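PDB 5ZU3: formate oxidase from Aspergillus oryzae, which probably oxidises formate with the help of a bound flavin, present here as 8-formyl-FAD, as a member of the GMC oxidoreductase family. Local coordinates for residues P103-T108 against I549-I554; G309-L314 against T418-L423; G463-Y468 against M489-D494. The protein carries 1 engineered substitution. All coordinates share one frame; numbering follows the deposited sequence.

In the fold
Contact 1 (103-108 with 549-554) lies beside the flavin, and its Lys553 and Ile554 belong to the 8-formyl-FAD pocket. Contact 2 (309-314 with 418-423) is a strand pair of the large mixed sheet; its centre is about 19 Å from that of contact 1, and the side chain of Asp422 comes within about 9 Å of the cofactor. Contact 3 (463-468 with 489-494) is farther out, its centre about 25 Å from that of contact 1 and away from the annotated sites. Contacts 2 and 3 form one continuous core, where Phe312 CE1 meets Tyr468 CE1 at 3.3 Å and Val310 CG1 meets Ile464 CD1 at 3.5 Å.

Contact 1: P103-T108 against I549-I554; sequences PGHKAT and IPDCKI. Engineered in segment 549-554: Lys553 (natural residue Arg). With FAY ([(2R,3S,4R,5R)-5-(6-amino-9H-purin-9-yl)-3,4-dihydroxytetrahydrofuran-2-yl]methyl (2R,3S,4S)-5-(8-formyl-7-methyl-2,4-dioxo-3,4-dihydrobenzo[g]pteridin-10(2H)-yl)-2,3,4-trihydroxypentyl dihydrogen diphosphate), chain D.
Asp551 binds two residues at the start of helix 106-110, joining the N-terminal part of this GMC oxidoreductase to the loop that leads into helix 555-572 beside the flavin. Three hydrogen bonds order this corner. His105 N donates to Asp551 OD1 at 3.0 Å, meeting it on the anti side and 32° out of the carboxylate plane, while Thr108 OG1 gives its proton to the syn lone pair of Asp551 OD2 at 2.7 Å. His105 is also the N-cap: its ND1 accepts from Ala107 N. The carboxylate is further held by a salt bridge from OD2 to Arg425, and this positive charge probably favours the ionised form.

At Gly104 the backbones come close, its CA 5.1 Å from Asp551 CA, and its phi of 123° suits a residue without a side chain. Cys552 SG sits 3.4 Å from Gly104 N, and Pro550 CB rests 3.7 Å from Pro103 O.

Cofactor contacts continue from the same loop. Ile554 CD1 approaches the ribityl hydroxyl O3'. Lys553, an engineered residue in place of Arg, also binds Thr100; its chain passes with CD near flavin O4, and NZ donates to that O4 at 3.0 Å.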
loop_
_atom_site.group_PDB
_atom_site.type_symbol
_atom_site.label_atom_id
_atom_site.label_comp_id
_atom_site.label_asym_id
_atom_site.label_seq_id
_atom_site.Cartn_x
_atom_site.Cartn_y
_atom_site.Cartn_z
ATOM N N PRO A 103 -7.457 5.472 -6.348
ATOM C CA PRO A 103 -6.879 4.724 -7.477
ATOM C C PRO A 103 -5.560 5.254 -8.026
ATOM O O PRO A 103 -4.607 4.481 -8.188
ATOM C CB PRO A 103 -7.984 4.789 -8.546
ATOM C CG PRO A 103 -8.860 5.975 -8.157
ATOM C CD PRO A 103 -8.660 6.247 -6.706
ATOM N N GLY A 104 -5.507 6.539 -8.380
ATOM C CA GLY A 104 -4.376 7.095 -9.087
ATOM C C GLY A 104 -4.762 7.744 -10.404
ATOM O O GLY A 104 -5.922 7.770 -10.812
ATOM N N HIS A 105 -3.731 8.238 -11.094
ATOM C CA HIS A 105 -3.921 9.129 -12.227
ATOM C C HIS A 105 -3.981 8.364 -13.547
ATOM O O HIS A 105 -3.205 7.440 -13.776
ATOM C CB HIS A 105 -2.787 10.144 -12.259
ATOM C CG HIS A 105 -3.056 11.318 -13.137
ATOM N ND1 HIS A 105 -2.934 11.261 -14.508
ATOM C CD2 HIS A 105 -3.445 12.584 -12.841
ATOM C CE1 HIS A 105 -3.214 12.448 -15.019
ATOM N NE2 HIS A 105 -3.535 13.265 -14.029
ATOM N N LYS A 106 -4.894 8.780 -14.422
ATOM C CA LYS A 106 -5.088 8.086 -15.690
ATOM C C LYS A 106 -3.803 8.064 -16.513
ATOM O O LYS A 106 -3.456 7.044 -17.115
ATOM C CB LYS A 106 -6.237 8.754 -16.447
ATOM C CG LYS A 106 -6.336 8.502 -17.944
ATOM C CD LYS A 106 -7.727 8.983 -18.435
ATOM C CE LYS A 106 -7.802 9.074 -19.939
ATOM N NZ LYS A 106 -7.221 7.896 -20.605
ATOM N N ALA A 107 -3.067 9.172 -16.528
ATOM C CA ALA A 107 -1.876 9.226 -17.356
ATOM C C ALA A 107 -0.877 8.157 -16.936
ATOM O O ALA A 107 -0.178 7.576 -17.773
ATOM C CB ALA A 107 -1.257 10.614 -17.270
ATOM N N THR A 108 -0.813 7.879 -15.640
ATOM C CA THR A 108 0.117 6.891 -15.129
ATOM C C THR A 108 -0.295 5.485 -15.534
ATOM O O THR A 108 0.527 4.688 -16.010
ATOM C CB THR A 108 0.209 7.040 -13.614
ATOM O OG1 THR A 108 0.718 8.345 -13.321
ATOM C CG2 THR A 108 1.148 6.002 -13.033
ATOM N N ILE A 549 4.337 2.614 -10.151
ATOM C CA ILE A 549 3.606 2.781 -8.884
ATOM C C ILE A 549 2.569 3.887 -9.044
ATOM O O ILE A 549 2.880 4.952 -9.607
ATOM C CB ILE A 549 4.579 3.086 -7.736
ATOM C CG1 ILE A 549 3.837 3.177 -6.407
ATOM C CG2 ILE A 549 5.315 4.390 -7.961
ATOM C CD1 ILE A 549 4.765 3.313 -5.189
ATOM N N PRO A 550 1.321 3.662 -8.643
ATOM C CA PRO A 550 0.308 4.723 -8.728
ATOM C C PRO A 550 0.737 5.974 -7.967
ATOM O O PRO A 550 1.669 5.955 -7.148
ATOM C CB PRO A 550 -0.937 4.070 -8.109
ATOM C CG PRO A 550 -0.790 2.620 -8.434
ATOM C CD PRO A 550 0.716 2.330 -8.460
ATOM N N ASP A 551 -0.003 7.069 -8.214
ATOM C CA ASP A 551 0.341 8.408 -7.744
ATOM C C ASP A 551 -0.268 8.706 -6.365
ATOM O O ASP A 551 -0.644 9.854 -6.079
ATOM C CB ASP A 551 -0.135 9.455 -8.753
ATOM C CG ASP A 551 0.078 9.026 -10.212
ATOM O OD1 ASP A 551 -0.761 8.295 -10.736
ATOM O OD2 ASP A 551 1.061 9.404 -10.857
ATOM N N CYS A 552 -0.419 7.686 -5.519
ATOM C CA CYS A 552 -1.216 7.776 -4.308
ATOM C C CYS A 552 -1.061 6.466 -3.558
ATOM O O CYS A 552 -0.346 5.580 -4.041
ATOM C CB CYS A 552 -2.673 8.013 -4.670
ATOM S SG CYS A 552 -3.274 6.739 -5.815
ATOM N N LYS A 553 -1.734 6.323 -2.409
ATOM C CA LYS A 553 -1.811 5.036 -1.721
ATOM C C LYS A 553 -2.379 3.963 -2.652
ATOM O O LYS A 553 -3.266 4.225 -3.473
ATOM C CB LYS A 553 -2.674 5.163 -0.472
ATOM C CG LYS A 553 -2.321 6.336 0.427
ATOM C CD LYS A 553 -2.610 5.973 1.866
ATOM C CE LYS A 553 -2.573 7.161 2.795
ATOM N NZ LYS A 553 -3.047 6.813 4.160
ATOM N N ILE A 554 -1.916 2.721 -2.480
ATOM C CA ILE A 554 -1.952 1.755 -3.578
ATOM C C ILE A 554 -2.918 0.597 -3.350
ATOM O O ILE A 554 -3.028 -0.271 -4.228
ATOM C CB ILE A 554 -0.540 1.210 -3.882
ATOM C CG1 ILE A 554 0.009 0.443 -2.672
ATOM C CG2 ILE A 554 0.419 2.314 -4.326
ATOM C CD1 ILE A 554 1.065 -0.575 -3.050
HETATM P P FAY D . -0.691 -7.558 -1.316
HETATM N N1 FAY D . -2.725 1.403 1.022
HETATM C C2 FAY D . -3.819 2.231 0.848
HETATM O O2 FAY D . -4.361 2.354 -0.254
HETATM N N3 FAY D . -4.353 2.894 1.938
HETATM C C4 FAY D . -3.647 3.003 3.109
HETATM O O4 FAY D . -3.881 3.946 3.862
HETATM N N5 FAY D . -1.633 2.366 4.277
HETATM C C6 FAY D . -0.091 1.358 5.788
HETATM C C7 FAY D . 0.663 0.271 6.190
HETATM C C8 FAY D . 0.893 -0.773 5.283
HETATM O O8 FAY D . 1.733 -2.951 5.005
HETATM C C9 FAY D . 0.130 -0.829 4.114
HETATM P PA FAY D . -0.310 -8.427 1.331
HETATM C "C1'" FAY D . -0.710 -0.377 1.254
HETATM C C10 FAY D . -2.273 1.201 2.299
HETATM N N10 FAY D . -1.213 0.355 2.463
HETATM N N1A FAY D . 4.216 -18.075 4.133
HETATM O O1A FAY D . 0.754 -8.108 2.325
HETATM C C1B FAY D . 1.177 -13.794 3.434
HETATM O O1P FAY D . -1.845 -8.493 -1.532
HETATM C "C2'" FAY D . -1.514 -1.671 1.077
HETATM O "O2'" FAY D . -2.047 -2.141 2.304
HETATM C C2A FAY D . 2.849 -17.989 4.282
HETATM O O2A FAY D . -1.609 -7.729 1.609
HETATM C C2B FAY D . 1.143 -12.616 4.396
HETATM O O2B FAY D . 0.896 -12.999 5.749
HETATM O O2P FAY D . 0.178 -7.270 -2.525
HETATM C "C3'" FAY D . -0.661 -2.782 0.476
HETATM O "O3'" FAY D . 0.062 -2.342 -0.663
HETATM N N3A FAY D . 2.176 -16.797 4.073
HETATM C C3B FAY D . 0.035 -11.783 3.788
HETATM O O3B FAY D . -1.167 -12.311 4.267
HETATM O O3P FAY D . 0.250 -8.074 -0.122
HETATM C "C4'" FAY D . -1.521 -3.989 0.116
HETATM O "O4'" FAY D . -2.264 -4.422 1.240
HETATM C C4A FAY D . 2.877 -15.690 3.706
HETATM C C4B FAY D . 0.071 -12.113 2.308
HETATM O O4B FAY D . 0.956 -13.212 2.174
HETATM C C4X FAY D . -2.577 2.122 3.303
HETATM C "C5'" FAY D . -0.575 -5.064 -0.406
HETATM O "O5'" FAY D . -1.333 -6.160 -0.849
HETATM C C5A FAY D . 4.257 -15.765 3.547
HETATM C C5B FAY D . 0.505 -10.964 1.413
HETATM O O5B FAY D . -0.553 -10.037 1.321
HETATM C C5X FAY D . -0.679 1.396 4.528
HETATM C C6A FAY D . 4.939 -16.956 3.767
HETATM N N6A FAY D . 6.278 -16.931 3.853
HETATM N N7A FAY D . 4.695 -14.552 3.174
HETATM C C7M FAY D . 1.345 0.354 7.533
HETATM C C8A FAY D . 3.653 -13.701 3.097
HETATM C C8M FAY D . 1.549 -2.010 5.751
HETATM C C9A FAY D . -0.617 0.275 3.710
HETATM N N9A FAY D . 2.517 -14.387 3.413
#

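Contact 2: G309-L314 against T418-L423; sequences GVPFVL and TVVVDL
An antiparallel pair of neighbouring strands within the large mixed beta sheet brings Gly309, Val310, Pro311, Phe312 and Val313 opposite Asp422, Val421, Val420, Val419 and Thr418 in turn. The two segments run at 164° to each other. Val310 with Val421 and Phe312 with Val419 are the hydrogen-bonded pairs. In the second, Phe312 N reaches Val419 O at 2.9 Å and Val419 N reaches Phe312 O at 2.8 Å; in the first, Val310 N to Val421 O is 2.9 Å, but the return bond from Val421 N is weak. Proline fits at 311 because its place is a non-hydrogen-bonded one, where no amide hydrogen is needed for this partner strand; Pro311 CA instead makes a CA-H...O contact with Val419 O at 3.2 Å. Gly309 CA does the same with Val421 O.

Side chains alternate between the faces. On that of Pro311, Val420, Val313, Thr418 and Asp422, Val313 CG2 packs against Thr418 OG1, whose hydrogen bonds go to Met399 O and Gly401 N. The other face, with Val310, Phe312, Val419 and Val421, is covered by helix 454-473, and its branched aliphatic side chains suit both the extended backbone and this apolar layer. The Phe312 and Val419 side chains run side by side, pointing the same way. With chi1 at 69°, Phe312 CG stands between the backbone N and the carbonyl carbon, and this swings the ring across to the neighbouring strand. Val419 CB then sits over one ring face, 3.9 Å from the centroid and 22° off the normal, as a CH-pi contact. At the ring edge, near its plane, Val421 CG2 approaches Phe312 CE2 at 3.7 Å.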
loop_
_atom_site.group_PDB
_atom_site.type_symbol
_atom_site.label_atom_id
_atom_site.label_comp_id
_atom_site.label_asym_id
_atom_site.label_seq_id
_atom_site.Cartn_x
_atom_site.Cartn_y
_atom_site.Cartn_z
ATOM N N GLY A 309 8.404 9.080 2.163
ATOM C CA GLY A 309 7.644 10.104 2.844
ATOM C C GLY A 309 8.481 10.766 3.913
ATOM O O GLY A 309 9.249 10.086 4.587
ATOM N N VAL A 310 8.401 12.086 4.038
ATOM C CA VAL A 310 8.952 12.766 5.207
ATOM C C VAL A 310 7.775 13.310 6.009
ATOM O O VAL A 310 7.194 14.343 5.648
ATOM C CB VAL A 310 9.948 13.872 4.824
ATOM C CG1 VAL A 310 10.353 14.696 6.062
ATOM C CG2 VAL A 310 11.182 13.256 4.179
ATOM N N PRO A 311 7.358 12.630 7.068
ATOM C CA PRO A 311 6.321 13.186 7.935
ATOM C C PRO A 311 6.896 14.257 8.850
ATOM O O PRO A 311 8.092 14.285 9.148
ATOM C CB PRO A 311 5.845 11.974 8.749
ATOM C CG PRO A 311 6.580 10.771 8.166
ATOM C CD PRO A 311 7.801 11.305 7.520
ATOM N N PHE A 312 6.014 15.155 9.289
ATOM C CA PHE A 312 6.382 16.153 10.279
ATOM C C PHE A 312 5.166 16.499 11.123
ATOM O O PHE A 312 4.028 16.471 10.643
ATOM C CB PHE A 312 6.980 17.430 9.633
ATOM C CG PHE A 312 5.993 18.268 8.844
ATOM C CD1 PHE A 312 5.254 19.274 9.470
ATOM C CD2 PHE A 312 5.856 18.100 7.466
ATOM C CE1 PHE A 312 4.368 20.094 8.744
ATOM C CE2 PHE A 312 4.969 18.892 6.745
ATOM C CZ PHE A 312 4.221 19.905 7.397
ATOM N N VAL A 313 5.427 16.904 12.362
ATOM C CA VAL A 313 4.389 17.110 13.364
ATOM C C VAL A 313 4.356 18.581 13.781
ATOM O O VAL A 313 5.396 19.182 14.072
ATOM C CB VAL A 313 4.605 16.196 14.586
ATOM C CG1 VAL A 313 3.684 16.632 15.754
ATOM C CG2 VAL A 313 4.367 14.731 14.204
ATOM N N LEU A 314 3.162 19.159 13.786
ATOM C CA LEU A 314 2.910 20.449 14.394
ATOM C C LEU A 314 2.014 20.252 15.612
ATOM O O LEU A 314 1.047 19.493 15.561
ATOM C CB LEU A 314 2.230 21.403 13.412
ATOM C CG LEU A 314 2.986 21.623 12.109
ATOM C CD1 LEU A 314 2.262 22.650 11.224
ATOM C CD2 LEU A 314 4.454 21.995 12.375
ATOM N N THR A 418 -0.180 15.514 12.330
ATOM C CA THR A 418 0.915 14.817 11.661
ATOM C C THR A 418 0.683 14.945 10.152
ATOM O O THR A 418 -0.319 14.439 9.633
ATOM C CB THR A 418 0.994 13.340 12.086
ATOM O OG1 THR A 418 1.058 13.228 13.511
ATOM C CG2 THR A 418 2.263 12.662 11.550
ATOM N N VAL A 419 1.582 15.632 9.453
ATOM C CA VAL A 419 1.496 15.779 8.002
ATOM C C VAL A 419 2.490 14.819 7.371
ATOM O O VAL A 419 3.703 14.915 7.608
ATOM C CB VAL A 419 1.779 17.222 7.552
ATOM C CG1 VAL A 419 1.622 17.339 6.036
ATOM C CG2 VAL A 419 0.858 18.206 8.271
ATOM N N VAL A 420 1.978 13.897 6.562
ATOM C CA VAL A 420 2.787 12.894 5.881
ATOM C C VAL A 420 3.015 13.409 4.459
ATOM O O VAL A 420 2.124 13.336 3.605
ATOM C CB VAL A 420 2.114 11.515 5.912
ATOM C CG1 VAL A 420 3.079 10.415 5.473
ATOM C CG2 VAL A 420 1.581 11.196 7.310
ATOM N N VAL A 421 4.198 13.960 4.199
ATOM C CA VAL A 421 4.538 14.462 2.871
ATOM C C VAL A 421 5.072 13.288 2.053
ATOM O O VAL A 421 6.202 12.824 2.239
ATOM C CB VAL A 421 5.524 15.629 2.929
ATOM C CG1 VAL A 421 5.828 16.107 1.528
ATOM C CG2 VAL A 421 4.937 16.753 3.754
ATOM N N ASP A 422 4.239 12.799 1.155
ATOM C CA ASP A 422 4.440 11.564 0.413
ATOM C C ASP A 422 4.751 11.952 -1.037
ATOM O O ASP A 422 3.889 12.514 -1.732
ATOM C CB ASP A 422 3.164 10.734 0.524
ATOM C CG ASP A 422 3.233 9.425 -0.203
ATOM O OD1 ASP A 422 4.119 9.237 -1.059
ATOM O OD2 ASP A 422 2.336 8.593 0.041
ATOM N N LEU A 423 5.996 11.750 -1.470
ATOM C CA LEU A 423 6.373 11.993 -2.867
ATOM C C LEU A 423 5.857 10.831 -3.723
ATOM O O LEU A 423 6.365 9.705 -3.638
ATOM C CB LEU A 423 7.884 12.165 -2.990
ATOM C CG LEU A 423 8.510 12.157 -4.384
ATOM C CD1 LEU A 423 8.046 13.355 -5.264
ATOM C CD2 LEU A 423 10.045 12.104 -4.283
#

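Contact 3: G463-Y468 against M489-D494; sequences GIRFSY and MPLDSD
Tyr468 and Ile464, one turn apart on helix 454-473, receive Met489 and Leu491 from the loop between strand 481-485 and helix 494-504. The loop folds compactly: an inverse gamma turn centred on Pro490 passes into a type I beta turn from Pro490 to Ser493, and the ring of Pro490 suits this sharp change of course. Both apolar side chains thereby face the helix.

The tight part is the apolar one. Leu491 CD1 lies over a face of the Tyr468 ring, 3.9 Å from the centroid and 28° off the normal, a CH-pi contact displaced toward CG. The other branch, CD2, turns to the helix flank and meets Arg465 CB at 3.7 Å, so that the fork of the leucine fits between two helix residues. Met489 takes the phenol end: its CB is 3.3 Å from Tyr468 OH, while the hydroxyl bonds to Glu484 OE1, which also accepts from Met489 N. From there the side chain bends twice, chi2 81° and chi3 74°, curling back so that CE comes to Ile464 CG2 at 3.7 Å. The flexible methionine crosses the isoleucine at about a right angle; behind both lies strand 308-316.

Toward solvent the contact becomes loose and polar. Arg465 slides past Leu491 in the opposite direction; its chain bends at chi3, which brings NH2 as well as CB against Leu491 CD2, while NH1 forms a salt bridge with Glu462. Asp494 is exposed and its carboxylate does not touch the arginine: Arg465 NH1 and Asp494 OD1 stand 4.6 Å apart. A water at the guanidinium edge links Arg465 NH2 to Asp494; its arginine side is very short and doubtful in detail, whereas the water oxygen donates to Asp494 OD1 at 2.8 Å.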
loop_
_atom_site.group_PDB
_atom_site.type_symbol
_atom_site.label_atom_id
_atom_site.label_comp_id
_atom_site.label_asym_id
_atom_site.label_seq_id
_atom_site.Cartn_x
_atom_site.Cartn_y
_atom_site.Cartn_z
ATOM N N GLY A 463 8.176 19.886 -1.234
ATOM C CA GLY A 463 6.889 19.435 -0.731
ATOM C C GLY A 463 6.711 19.733 0.744
ATOM O O GLY A 463 5.597 19.999 1.203
ATOM N N ILE A 464 7.801 19.683 1.512
ATOM C CA ILE A 464 7.722 20.106 2.901
ATOM C C ILE A 464 7.495 21.610 2.972
ATOM O O ILE A 464 6.654 22.078 3.746
ATOM C CB ILE A 464 8.991 19.662 3.648
ATOM C CG1 ILE A 464 9.015 18.132 3.765
ATOM C CG2 ILE A 464 9.071 20.289 5.026
ATOM C CD1 ILE A 464 10.373 17.597 4.114
ATOM N N ARG A 465 8.198 22.386 2.133
ATOM C CA ARG A 465 8.040 23.838 2.171
ATOM C C ARG A 465 6.623 24.249 1.777
ATOM O O ARG A 465 5.963 25.018 2.495
ATOM C CB ARG A 465 9.119 24.506 1.318
ATOM C CG ARG A 465 8.808 25.923 0.832
ATOM C CD ARG A 465 10.042 26.526 0.184
ATOM N NE ARG A 465 11.086 26.407 1.184
ATOM C CZ ARG A 465 12.300 25.915 1.020
ATOM N NH1 ARG A 465 12.723 25.466 -0.145
ATOM N NH2 ARG A 465 13.099 25.898 2.063
ATOM N N PHE A 466 6.108 23.675 0.684
ATOM C CA PHE A 466 4.699 23.840 0.331
ATOM C C PHE A 466 3.801 23.576 1.535
ATOM O O PHE A 466 2.925 24.390 1.866
ATOM C CB PHE A 466 4.338 22.890 -0.818
ATOM C CG PHE A 466 2.853 22.832 -1.151
ATOM C CD1 PHE A 466 1.960 22.136 -0.343
ATOM C CD2 PHE A 466 2.362 23.452 -2.303
ATOM C CE1 PHE A 466 0.621 22.076 -0.644
ATOM C CE2 PHE A 466 1.009 23.393 -2.613
ATOM C CZ PHE A 466 0.132 22.698 -1.777
ATOM N N SER A 467 3.988 22.419 2.185
ATOM C CA SER A 467 3.131 22.062 3.308
ATOM C C SER A 467 3.236 23.075 4.437
ATOM O O SER A 467 2.221 23.439 5.044
ATOM C CB SER A 467 3.477 20.657 3.801
ATOM O OG SER A 467 3.166 19.703 2.803
ATOM N N TYR A 468 4.451 23.568 4.707
ATOM C CA TYR A 468 4.660 24.564 5.755
ATOM C C TYR A 468 4.021 25.903 5.389
ATOM O O TYR A 468 3.330 26.523 6.212
ATOM C CB TYR A 468 6.161 24.723 6.013
ATOM C CG TYR A 468 6.638 23.918 7.201
ATOM C CD1 TYR A 468 6.699 22.534 7.142
ATOM C CD2 TYR A 468 6.998 24.540 8.393
ATOM C CE1 TYR A 468 7.130 21.785 8.239
ATOM C CE2 TYR A 468 7.418 23.806 9.492
ATOM C CZ TYR A 468 7.478 22.421 9.415
ATOM O OH TYR A 468 7.904 21.683 10.501
ATOM N N MET A 489 11.854 22.641 11.580
ATOM C CA MET A 489 12.233 22.089 10.279
ATOM C C MET A 489 13.143 23.099 9.584
ATOM O O MET A 489 12.748 24.264 9.421
ATOM C CB MET A 489 11.007 21.767 9.412
ATOM C CG MET A 489 11.389 21.202 8.059
ATOM S SD MET A 489 11.779 19.431 8.074
ATOM C CE MET A 489 10.134 18.774 8.252
ATOM N N PRO A 490 14.375 22.724 9.216
ATOM C CA PRO A 490 15.374 23.726 8.789
ATOM C C PRO A 490 15.159 24.280 7.391
ATOM O O PRO A 490 16.075 24.325 6.564
ATOM C CB PRO A 490 16.696 22.946 8.873
ATOM C CG PRO A 490 16.305 21.533 8.609
ATOM C CD PRO A 490 14.932 21.355 9.248
ATOM N N LEU A 491 13.966 24.779 7.132
ATOM C CA LEU A 491 13.623 25.176 5.775
ATOM C C LEU A 491 14.451 26.344 5.233
ATOM O O LEU A 491 14.367 26.596 4.023
ATOM C CB LEU A 491 12.131 25.509 5.704
ATOM C CG LEU A 491 11.229 24.278 5.573
ATOM C CD1 LEU A 491 9.800 24.645 5.965
ATOM C CD2 LEU A 491 11.291 23.670 4.152
ATOM N N ASP A 492 15.244 27.051 6.069
ATOM C CA ASP A 492 16.023 28.189 5.581
ATOM C C ASP A 492 17.356 27.799 4.968
ATOM O O ASP A 492 18.046 28.665 4.425
ATOM C CB ASP A 492 16.271 29.230 6.682
ATOM C CG ASP A 492 16.986 28.678 7.924
ATOM O OD1 ASP A 492 17.429 27.509 7.965
ATOM O OD2 ASP A 492 17.095 29.466 8.895
ATOM N N SER A 493 17.722 26.526 5.012
ATOM C CA SER A 493 19.036 26.058 4.585
ATOM C C SER A 493 18.854 24.838 3.699
ATOM O O SER A 493 18.423 23.780 4.174
ATOM C CB SER A 493 19.903 25.714 5.798
ATOM O OG SER A 493 20.994 24.887 5.439
ATOM N N ASP A 494 19.213 24.963 2.420
ATOM C CA ASP A 494 19.104 23.802 1.548
ATOM C C ASP A 494 19.940 22.643 2.068
ATOM O O ASP A 494 19.502 21.486 2.020
ATOM C CB ASP A 494 19.516 24.160 0.123
ATOM C CG ASP A 494 18.438 24.932 -0.628
ATOM O OD1 ASP A 494 17.342 25.169 -0.068
ATOM O OD2 ASP A 494 18.688 25.272 -1.800
HETATM O O HOH W 1 15.507 25.123 2.026
#